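Local coordinates for protein NAD nucleotidase (Haemophilus influenzae, PDB 3ZTV) that hydrolyses NAD in the periplasm, acting as a zinc-dependent pyrophosphatase and 5'-nucleotidase to yield adenosine and nicotinamide riboside, at residues A[18-23]-A[201-206]; A[226-231]-A[540-545]; A[435-440]-A[516-521]. All blocks are in the same frame, centred on the assembly; numbering follows the deposited sequence.

Interaction 1. Residues A[18-23]-A[201-206]. With ZN (zinc ion), chain C.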
loop_
_atom_site.group_PDB
_atom_site.type_symbol
_atom_site.label_atom_id
_atom_site.label_comp_id
_atom_site.label_asym_id
_atom_site.label_seq_id
_atom_site.Cartn_x
_atom_site.Cartn_y
_atom_site.Cartn_z
ATOM N N ILE A 18 -23.890 -14.022 9.099
ATOM C CA ILE A 18 -23.238 -15.293 8.764
ATOM C C ILE A 18 -22.054 -15.032 7.827
ATOM O O ILE A 18 -21.893 -13.911 7.298
ATOM C CB ILE A 18 -24.195 -16.332 8.095
ATOM C CG1 ILE A 18 -24.533 -15.987 6.636
ATOM C CG2 ILE A 18 -25.468 -16.499 8.899
ATOM C CD1 ILE A 18 -25.177 -17.165 5.873
ATOM N N ASN A 19 -21.243 -16.060 7.577
ATOM C CA ASN A 19 -20.114 -15.926 6.657
ATOM C C ASN A 19 -19.699 -17.303 6.175
ATOM O O ASN A 19 -19.912 -18.303 6.865
ATOM C CB ASN A 19 -18.917 -15.264 7.347
ATOM C CG ASN A 19 -18.430 -16.065 8.543
ATOM O OD1 ASN A 19 -17.483 -16.864 8.449
ATOM N ND2 ASN A 19 -19.079 -15.865 9.676
ATOM N N ASP A 20 -19.121 -17.360 4.977
ATOM C CA ASP A 20 -18.439 -18.569 4.513
ATOM C C ASP A 20 -19.359 -19.791 4.485
ATOM O O ASP A 20 -18.988 -20.900 4.898
ATOM C CB ASP A 20 -17.194 -18.848 5.360
ATOM C CG ASP A 20 -16.125 -17.786 5.179
ATOM O OD1 ASP A 20 -15.311 -17.888 4.225
ATOM O OD2 ASP A 20 -16.093 -16.830 5.980
ATOM N N HIS A 21 -20.575 -19.601 4.004
ATOM C CA HIS A 21 -21.455 -20.763 3.892
ATOM C C HIS A 21 -21.025 -21.762 2.804
ATOM O O HIS A 21 -21.357 -22.944 2.903
ATOM C CB HIS A 21 -22.963 -20.399 3.859
ATOM C CG HIS A 21 -23.532 -20.097 2.505
ATOM N ND1 HIS A 21 -23.646 -18.812 2.011
ATOM C CD2 HIS A 21 -24.115 -20.908 1.585
ATOM C CE1 HIS A 21 -24.231 -18.851 0.827
ATOM N NE2 HIS A 21 -24.534 -20.109 0.551
ATOM N N HIS A 22 -20.258 -21.300 1.822
ATOM C CA HIS A 22 -19.606 -22.204 0.856
ATOM C C HIS A 22 -20.575 -23.226 0.239
ATOM O O HIS A 22 -20.265 -24.416 0.139
ATOM C CB HIS A 22 -18.427 -22.912 1.517
ATOM C CG HIS A 22 -17.193 -22.064 1.630
ATOM N ND1 HIS A 22 -16.353 -21.812 0.567
ATOM C CD2 HIS A 22 -16.634 -21.445 2.699
ATOM C CE1 HIS A 22 -15.350 -21.047 0.965
ATOM N NE2 HIS A 22 -15.486 -20.826 2.264
ATOM N N SER A 23 -21.759 -22.753 -0.122
ATOM C CA SER A 23 -22.744 -23.586 -0.804
ATOM C C SER A 23 -23.277 -24.750 0.030
ATOM O O SER A 23 -23.830 -25.712 -0.529
ATOM C CB SER A 23 -22.205 -24.074 -2.162
ATOM O OG SER A 23 -21.899 -22.977 -3.006
ATOM N N LEU A 201 -17.669 -4.652 6.917
ATOM C CA LEU A 201 -18.066 -6.016 6.562
ATOM C C LEU A 201 -16.922 -6.573 5.714
ATOM O O LEU A 201 -16.794 -6.248 4.523
ATOM C CB LEU A 201 -19.382 -5.984 5.784
ATOM C CG LEU A 201 -19.993 -7.327 5.387
ATOM C CD1 LEU A 201 -20.234 -8.227 6.601
ATOM C CD2 LEU A 201 -21.275 -7.125 4.607
ATOM N N SER A 202 -16.053 -7.351 6.348
ATOM C CA SER A 202 -14.732 -7.653 5.800
ATOM C C SER A 202 -14.384 -9.131 5.718
ATOM O O SER A 202 -14.292 -9.827 6.728
ATOM C CB SER A 202 -13.643 -6.943 6.603
ATOM O OG SER A 202 -12.360 -7.408 6.208
ATOM N N HIS A 203 -14.163 -9.580 4.473
ATOM C CA HIS A 203 -13.624 -10.910 4.192
ATOM C C HIS A 203 -12.093 -10.958 4.260
ATOM O O HIS A 203 -11.466 -11.842 3.646
ATOM C CB HIS A 203 -14.079 -11.459 2.827
ATOM C CG HIS A 203 -14.210 -12.953 2.811
ATOM N ND1 HIS A 203 -13.220 -13.831 2.397
ATOM C CD2 HIS A 203 -15.235 -13.724 3.233
ATOM C CE1 HIS A 203 -13.652 -15.077 2.550
ATOM N NE2 HIS A 203 -14.871 -15.034 3.050
ATOM N N ALA A 204 -11.479 -10.026 4.987
ATOM C CA ALA A 204 -10.015 -10.021 5.088
ATOM C C ALA A 204 -9.458 -11.122 5.985
ATOM O O ALA A 204 -8.246 -11.359 5.971
ATOM C CB ALA A 204 -9.501 -8.658 5.567
ATOM N N GLY A 205 -10.328 -11.791 6.739
ATOM C CA GLY A 205 -9.909 -12.782 7.717
ATOM C C GLY A 205 -9.682 -12.194 9.110
ATOM O O GLY A 205 -9.399 -10.990 9.260
ATOM N N SER A 206 -9.781 -13.036 10.134
ATOM C CA SER A 206 -9.615 -12.558 11.506
ATOM C C SER A 206 -8.283 -11.849 11.745
ATOM O O SER A 206 -8.255 -10.798 12.385
ATOM C CB SER A 206 -9.807 -13.703 12.506
ATOM O OG SER A 206 -11.177 -14.032 12.644
HETATM ZN ZN ZN C . -14.349 -19.372 3.291
HETATM O O HOH W 1 -12.431 -18.629 3.116
#
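Asp20 and His203 meet beside a zinc ion, where the edge of the imidazole meets OD1 of the carboxylate, with the ring and carboxylate planes 38° apart. As modelled, His203 NE2 gives Asp20 OD1 a hydrogen bond of 3.1 Å, but this bond is doubtful, because the same ring placement puts His203 CE1 only 2.1 Å from the second zinc. With the ring turned over, NE2 would bind that metal, in line with the role expected of His203.

The first shell is firmer around the first zinc. Asp20 OD1 binds it at 2.0 Å and His22 NE2 at 2.1 Å. A water and Asp70 are further ligands. Asp20 and His22 form the Asp-x-His signature of calcineurin-like phosphoesterases. In Asp20, chi1 of -66° keeps CG beside the backbone N, and OD1 reaches the metal.

Second-shell bonds fix both ligands. Asp20 OD2 takes the backbone N-H of Asp226, leaving OD1 to the metal side. His22 ND1 pairs with Thr73 O, which sets the rotation of the ring. Past His203, Ala204 N bonds to Ser202 OG in an ST turn.

Asp20 lies in the loop after strand 11-18. His203 comes with strand 198-203, shortly before helix 206-215. The contact thus joins a loop from one sheet of the phosphoesterase domain to the strand region of another.

Interaction 2. Residues A[226-231]-A[540-545]. With ZN (zinc ion), chain B.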
loop_
_atom_site.group_PDB
_atom_site.type_symbol
_atom_site.label_atom_id
_atom_site.label_comp_id
_atom_site.label_asym_id
_atom_site.label_seq_id
_atom_site.Cartn_x
_atom_site.Cartn_y
_atom_site.Cartn_z
ATOM N N ASP A 226 -13.695 -15.315 6.125
ATOM C CA ASP A 226 -12.490 -15.931 5.533
ATOM C C ASP A 226 -11.753 -16.936 6.393
ATOM O O ASP A 226 -11.239 -17.926 5.862
ATOM C CB ASP A 226 -11.483 -14.938 4.925
ATOM C CG ASP A 226 -10.426 -15.641 4.062
ATOM O OD1 ASP A 226 -10.774 -16.252 3.032
ATOM O OD2 ASP A 226 -9.221 -15.601 4.405
ATOM N N SER A 227 -11.662 -16.670 7.693
ATOM C CA SER A 227 -10.913 -17.541 8.597
ATOM C C SER A 227 -11.706 -18.748 9.117
ATOM O O SER A 227 -11.106 -19.717 9.584
ATOM C CB SER A 227 -10.325 -16.727 9.767
ATOM O OG SER A 227 -11.170 -15.645 10.180
ATOM N N HIS A 228 -13.037 -18.706 9.019
ATOM C CA HIS A 228 -13.888 -19.834 9.427
ATOM C C HIS A 228 -13.807 -20.107 10.954
ATOM O O HIS A 228 -14.120 -21.215 11.418
ATOM C CB HIS A 228 -13.494 -21.126 8.684
ATOM C CG HIS A 228 -13.834 -21.183 7.214
ATOM N ND1 HIS A 228 -13.960 -20.093 6.375
ATOM C CD2 HIS A 228 -14.025 -22.271 6.432
ATOM C CE1 HIS A 228 -14.231 -20.521 5.150
ATOM N NE2 HIS A 228 -14.284 -21.836 5.163
ATOM N N TYR A 229 -13.402 -19.119 11.745
ATOM C CA TYR A 229 -13.277 -19.311 13.194
ATOM C C TYR A 229 -14.615 -19.259 13.909
ATOM O O TYR A 229 -15.426 -18.342 13.679
ATOM C CB TYR A 229 -12.391 -18.233 13.816
ATOM C CG TYR A 229 -10.925 -18.273 13.453
ATOM C CD1 TYR A 229 -10.339 -19.396 12.879
ATOM C CD2 TYR A 229 -10.116 -17.169 13.701
ATOM C CE1 TYR A 229 -8.981 -19.410 12.565
ATOM C CE2 TYR A 229 -8.767 -17.178 13.401
ATOM C CZ TYR A 229 -8.207 -18.292 12.826
ATOM O OH TYR A 229 -6.862 -18.291 12.515
ATOM N N LEU A 230 -14.827 -20.228 14.802
ATOM C CA LEU A 230 -15.939 -20.153 15.752
ATOM C C LEU A 230 -15.559 -19.176 16.871
ATOM O O LEU A 230 -14.621 -19.428 17.638
ATOM C CB LEU A 230 -16.265 -21.538 16.341
ATOM C CG LEU A 230 -17.369 -21.583 17.404
ATOM C CD1 LEU A 230 -18.713 -21.075 16.892
ATOM C CD2 LEU A 230 -17.521 -22.994 17.977
ATOM N N TYR A 231 -16.270 -18.053 16.943
ATOM C CA TYR A 231 -16.168 -17.154 18.096
ATOM C C TYR A 231 -17.303 -17.610 19.006
ATOM O O TYR A 231 -18.461 -17.649 18.603
ATOM C CB TYR A 231 -16.360 -15.685 17.683
ATOM C CG TYR A 231 -15.194 -14.979 16.993
ATOM C CD1 TYR A 231 -14.618 -15.501 15.837
ATOM C CD2 TYR A 231 -14.694 -13.776 17.487
ATOM C CE1 TYR A 231 -13.588 -14.845 15.187
ATOM C CE2 TYR A 231 -13.665 -13.106 16.838
ATOM C CZ TYR A 231 -13.113 -13.651 15.698
ATOM O OH TYR A 231 -12.095 -12.968 15.064
ATOM N N ASP A 540 -5.239 -23.574 4.613
ATOM C CA ASP A 540 -6.300 -24.433 4.110
ATOM C C ASP A 540 -7.060 -23.617 3.073
ATOM O O ASP A 540 -7.673 -22.598 3.400
ATOM C CB ASP A 540 -7.231 -24.848 5.258
ATOM C CG ASP A 540 -8.222 -25.936 4.857
ATOM O OD1 ASP A 540 -8.504 -26.088 3.649
ATOM O OD2 ASP A 540 -8.726 -26.636 5.765
ATOM N N THR A 541 -7.005 -24.041 1.815
ATOM C CA THR A 541 -7.676 -23.311 0.742
ATOM C C THR A 541 -9.202 -23.477 0.729
ATOM O O THR A 541 -9.897 -22.727 0.044
ATOM C CB THR A 541 -7.198 -23.763 -0.649
ATOM O OG1 THR A 541 -7.630 -25.114 -0.882
ATOM C CG2 THR A 541 -5.684 -23.655 -0.765
ATOM N N TYR A 542 -9.700 -24.493 1.436
ATOM C CA TYR A 542 -11.128 -24.852 1.422
ATOM C C TYR A 542 -11.632 -25.294 0.044
ATOM O O TYR A 542 -12.832 -25.289 -0.226
ATOM C CB TYR A 542 -11.995 -23.740 2.039
ATOM C CG TYR A 542 -11.582 -23.445 3.464
ATOM C CD1 TYR A 542 -11.634 -24.435 4.442
ATOM C CD2 TYR A 542 -11.102 -22.195 3.825
ATOM C CE1 TYR A 542 -11.223 -24.182 5.735
ATOM C CE2 TYR A 542 -10.704 -21.932 5.125
ATOM C CZ TYR A 542 -10.764 -22.928 6.071
ATOM O OH TYR A 542 -10.361 -22.668 7.368
ATOM N N LEU A 543 -10.707 -25.717 -0.814
ATOM C CA LEU A 543 -11.043 -26.313 -2.107
ATOM C C LEU A 543 -11.161 -27.833 -1.965
ATOM O O LEU A 543 -10.155 -28.516 -1.769
ATOM C CB LEU A 543 -9.947 -25.976 -3.120
ATOM C CG LEU A 543 -9.773 -24.481 -3.419
ATOM C CD1 LEU A 543 -8.459 -24.197 -4.139
ATOM C CD2 LEU A 543 -10.962 -23.966 -4.222
ATOM N N PRO A 544 -12.387 -28.379 -2.052
ATOM C CA PRO A 544 -12.550 -29.816 -1.792
ATOM C C PRO A 544 -11.985 -30.726 -2.886
ATOM O O PRO A 544 -12.053 -30.412 -4.082
ATOM C CB PRO A 544 -14.073 -29.999 -1.696
ATOM C CG PRO A 544 -14.636 -28.629 -1.538
ATOM C CD PRO A 544 -13.679 -27.699 -2.238
ATOM N N ASP A 545 -11.464 -31.870 -2.449
ATOM C CA ASP A 545 -10.821 -32.830 -3.349
ATOM C C ASP A 545 -11.688 -33.334 -4.509
ATOM O O ASP A 545 -11.237 -33.358 -5.652
ATOM C CB ASP A 545 -10.184 -34.003 -2.579
ATOM C CG ASP A 545 -11.139 -34.693 -1.593
ATOM O OD1 ASP A 545 -12.362 -34.445 -1.630
ATOM O OD2 ASP A 545 -10.641 -35.510 -0.780
HETATM ZN ZN ZN B . -12.639 -16.875 2.164
HETATM O O HOH W 1 -12.431 -18.629 3.116
HETATM O O HOH W 2 -10.481 -22.272 10.835
#
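Asp226 O approaches the Tyr542 ring obliquely, 4.1 Å from Tyr542 CE2, and also accepts a hydrogen bond of 3.1 Å from a water. That water is gripped three ways. It lies 2.0 Å from the zinc held by Asp226 and also binds the neighbouring zinc. In dimetal phosphoesterases a water so placed is the probable nucleophile, and the Asp226 carbonyl would help to orient it.

Asp226 OD1 binds zinc at 2.1 Å, with Asp70 and Asn102 as ligands of the same ion. Its OD2 forms a salt bridge with Lys163. The loop carries the Gly-Asp-Ser-His sequence that follows strand 221-224 in the phosphoesterase domain, while Tyr542 stands on edge strand 539-544 of the C-terminal domain. The contact therefore spans the two domains next to the metal site.

Its main element is a face-to-face stack of His228 and Tyr542. The ring centroids are 3.8 Å apart and the planes 15° apart. CG of Tyr542 sits beside the backbone N (chi1 -58°), which with a positive phi turns the ring toward His228. The two side chains run past each other in opposite directions, which brings Tyr542 OH to 3.7 Å from His228 CB. The imidazole edge reaches the neighbouring zinc, and in a turned-over ring a nitrogen would probably bind it. Tyr542 thus covers one face of a probable ligand. The other face of the tyrosine ring is met by Asp540 O, offset toward the rim.

Tyr542 OH is 3.8 Å from Ser227 O. A second water donates to Ser227 O at 2.9 Å and has a weak bond with the hydroxyl. Tyr542 N bonds to Asp540 OD1 in an Asx turn, and Leu543 N to Thr541 OG1 in an ST turn.

Interaction 3. Residues A[435-440]-A[516-521]. With ADN (adenosine), chain D.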
loop_
_atom_site.group_PDB
_atom_site.type_symbol
_atom_site.label_atom_id
_atom_site.label_comp_id
_atom_site.label_asym_id
_atom_site.label_seq_id
_atom_site.Cartn_x
_atom_site.Cartn_y
_atom_site.Cartn_z
ATOM N N THR A 435 -9.549 -31.137 1.833
ATOM C CA THR A 435 -9.385 -29.930 1.036
ATOM C C THR A 435 -7.900 -29.779 0.716
ATOM O O THR A 435 -7.052 -30.403 1.352
ATOM C CB THR A 435 -9.869 -28.676 1.788
ATOM O OG1 THR A 435 -9.251 -28.642 3.078
ATOM C CG2 THR A 435 -11.389 -28.686 1.946
ATOM N N LEU A 436 -7.595 -28.935 -0.259
ATOM C CA LEU A 436 -6.212 -28.648 -0.622
ATOM C C LEU A 436 -5.581 -27.695 0.396
ATOM O O LEU A 436 -6.180 -26.672 0.757
ATOM C CB LEU A 436 -6.165 -28.035 -2.017
ATOM C CG LEU A 436 -4.799 -27.631 -2.575
ATOM C CD1 LEU A 436 -3.909 -28.841 -2.801
ATOM C CD2 LEU A 436 -4.994 -26.884 -3.880
ATOM N N TYR A 437 -4.369 -28.027 0.841
ATOM C CA TYR A 437 -3.639 -27.276 1.864
ATOM C C TYR A 437 -2.251 -26.952 1.301
ATOM O O TYR A 437 -1.625 -27.822 0.685
ATOM C CB TYR A 437 -3.492 -28.146 3.121
ATOM C CG TYR A 437 -3.168 -27.359 4.373
ATOM C CD1 TYR A 437 -1.881 -26.900 4.620
ATOM C CD2 TYR A 437 -4.162 -27.047 5.292
ATOM C CE1 TYR A 437 -1.592 -26.159 5.755
ATOM C CE2 TYR A 437 -3.881 -26.307 6.423
ATOM C CZ TYR A 437 -2.592 -25.867 6.649
ATOM O OH TYR A 437 -2.296 -25.126 7.776
ATOM N N THR A 438 -1.756 -25.728 1.487
ATOM C CA THR A 438 -0.420 -25.396 0.976
ATOM C C THR A 438 0.557 -24.954 2.053
ATOM O O THR A 438 0.167 -24.400 3.082
ATOM C CB THR A 438 -0.442 -24.309 -0.143
ATOM O OG1 THR A 438 -0.838 -23.042 0.405
ATOM C CG2 THR A 438 -1.381 -24.698 -1.276
ATOM N N TYR A 439 1.838 -25.196 1.777
ATOM C CA TYR A 439 2.953 -24.669 2.551
ATOM C C TYR A 439 3.968 -24.054 1.602
ATOM O O TYR A 439 4.103 -24.484 0.455
ATOM C CB TYR A 439 3.671 -25.783 3.310
ATOM C CG TYR A 439 2.911 -26.390 4.465
ATOM C CD1 TYR A 439 2.620 -25.644 5.602
ATOM C CD2 TYR A 439 2.521 -27.729 4.442
ATOM C CE1 TYR A 439 1.941 -26.197 6.663
ATOM C CE2 TYR A 439 1.845 -28.295 5.508
ATOM C CZ TYR A 439 1.563 -27.520 6.618
ATOM O OH TYR A 439 0.888 -28.065 7.677
ATOM N N LYS A 440 4.695 -23.053 2.091
ATOM C CA LYS A 440 5.819 -22.480 1.357
ATOM C C LYS A 440 7.073 -22.994 2.052
ATOM O O LYS A 440 7.322 -22.653 3.204
ATOM C CB LYS A 440 5.765 -20.952 1.418
ATOM C CG LYS A 440 6.845 -20.248 0.608
ATOM C CD LYS A 440 6.570 -20.326 -0.882
ATOM C CE LYS A 440 7.484 -19.386 -1.653
ATOM N NZ LYS A 440 7.311 -19.518 -3.124
ATOM N N TYR A 516 -5.410 -33.887 5.312
ATOM C CA TYR A 516 -5.106 -35.014 6.190
ATOM C C TYR A 516 -3.603 -35.147 6.443
ATOM O O TYR A 516 -3.152 -35.080 7.580
ATOM C CB TYR A 516 -5.708 -36.295 5.593
ATOM C CG TYR A 516 -5.360 -37.612 6.263
ATOM C CD1 TYR A 516 -6.038 -38.050 7.398
ATOM C CD2 TYR A 516 -4.388 -38.444 5.721
ATOM C CE1 TYR A 516 -5.726 -39.273 7.985
ATOM C CE2 TYR A 516 -4.073 -39.656 6.298
ATOM C CZ TYR A 516 -4.741 -40.068 7.428
ATOM O OH TYR A 516 -4.419 -41.283 7.995
ATOM N N VAL A 517 -2.808 -35.314 5.391
ATOM C CA VAL A 517 -1.361 -35.409 5.609
ATOM C C VAL A 517 -0.700 -34.068 5.964
ATOM O O VAL A 517 0.385 -34.041 6.547
ATOM C CB VAL A 517 -0.616 -36.086 4.437
ATOM C CG1 VAL A 517 -1.136 -37.505 4.232
ATOM C CG2 VAL A 517 -0.746 -35.273 3.167
ATOM N N ALA A 518 -1.355 -32.957 5.642
ATOM C CA ALA A 518 -0.814 -31.645 6.000
ATOM C C ALA A 518 -0.633 -31.494 7.516
ATOM O O ALA A 518 0.237 -30.758 7.975
ATOM C CB ALA A 518 -1.699 -30.542 5.464
ATOM N N GLY A 519 -1.457 -32.198 8.289
ATOM C CA GLY A 519 -1.368 -32.146 9.738
ATOM C C GLY A 519 -0.413 -33.180 10.311
ATOM O O GLY A 519 -0.263 -33.295 11.526
ATOM N N GLY A 520 0.236 -33.942 9.437
ATOM C CA GLY A 520 1.232 -34.905 9.867
ATOM C C GLY A 520 0.757 -36.344 9.942
ATOM O O GLY A 520 1.504 -37.226 10.365
ATOM N N LYS A 521 -0.481 -36.598 9.536
ATOM C CA LYS A 521 -0.998 -37.961 9.554
ATOM C C LYS A 521 -0.232 -38.835 8.555
ATOM O O LYS A 521 0.490 -38.323 7.696
ATOM C CB LYS A 521 -2.497 -37.976 9.242
ATOM C CG LYS A 521 -3.338 -37.142 10.192
ATOM C CD LYS A 521 -3.384 -37.750 11.577
ATOM C CE LYS A 521 -4.140 -36.844 12.537
ATOM N NZ LYS A 521 -5.442 -36.409 11.958
HETATM O "O5'" ADN D . -7.010 -47.181 6.072
HETATM C "C5'" ADN D . -6.197 -46.143 6.623
HETATM C "C4'" ADN D . -5.418 -45.479 5.494
HETATM O "O4'" ADN D . -6.310 -44.764 4.633
HETATM C "C3'" ADN D . -4.409 -44.461 5.988
HETATM O "O3'" ADN D . -3.134 -45.067 6.226
HETATM C "C2'" ADN D . -4.343 -43.461 4.850
HETATM O "O2'" ADN D . -3.375 -43.858 3.871
HETATM C "C1'" ADN D . -5.719 -43.533 4.215
HETATM N N9 ADN D . -6.543 -42.404 4.701
HETATM C C8 ADN D . -7.365 -42.388 5.769
HETATM N N7 ADN D . -7.959 -41.171 5.903
HETATM C C5 ADN D . -7.505 -40.383 4.902
HETATM C C6 ADN D . -7.711 -38.994 4.433
HETATM N N6 ADN D . -8.541 -38.136 5.070
HETATM N N1 ADN D . -7.034 -38.597 3.338
HETATM C C2 ADN D . -6.199 -39.414 2.672
HETATM N N3 ADN D . -5.964 -40.682 3.038
HETATM C C4 ADN D . -6.581 -41.210 4.118
#
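Tyr439 and Tyr437, two residues apart on strand 435-442, both reach Ala518 in the short helix that follows strand 508-514. The polar link is a single bond. Tyr439 OH donates to Ala518 O at 2.8 Å. The carbonyl oxygen lies at the edge of the tyrosine ring, in its plane. Seen from the carbonyl, the hydroxyl stands 36° above the carbonyl plane, with a C=O...O angle of 135°.

The apolar contacts centre on one methyl group. Ala518 CB is 3.7 Å from Tyr437 CG, approaching that ring obliquely. Tyr439 CE2 is farther from the same methyl, at 4.2 Å. In Tyr437, a CG anti to the backbone N (chi1 -161°) swings the ring against the Ala518 methyl and Tyr439, so that CD1 lies over the rim of one face of Tyr439. The methyl is thus held by two rings that also touch each other. Phe531 packs on both tyrosines as well.

Backbone bonds close the helix. Gly520 N reaches Val517 O at 2.9 Å, and the weak bond from Gly519 N to Tyr516 O is longer. Gly520 has positive phi and ends the helix in a Schellman motif.

The ligand contacts come from the far side of this helix. The Tyr516 ring lies flat over the adenine, with Tyr516 CG 3.3 Å from C6 of the adenosine. Lys521 CB covers the opposite face of the ring. Phe432 also belongs to the pocket, consistent with the aromatic clamp for the base in the C-terminal domain of 5'-nucleotidases.

In the fold
Interactions 1 and 2 meet at the two-zinc centre, with their centres about 9 Å apart. The zinc-bridging water belongs to both, and Ser206 OG lies 2.8 Å from Tyr231 OH, a probable hydrogen bond. Interaction 2 leads on to interaction 3, about 13 Å away between centres. Strands 539-544 and 435-442 are neighbours in one sheet, and Asp540 OD1 lies 2.7 Å from Thr435 OG1. Interactions 1 and 3 do not touch, and their centres are about 22 Å apart. The adenosine bound at Tyr516 is far from the metals: its O5' is 28.9 Å from the zinc of interaction 1. This fits an open domain arrangement, as known for 5'-nucleotidases.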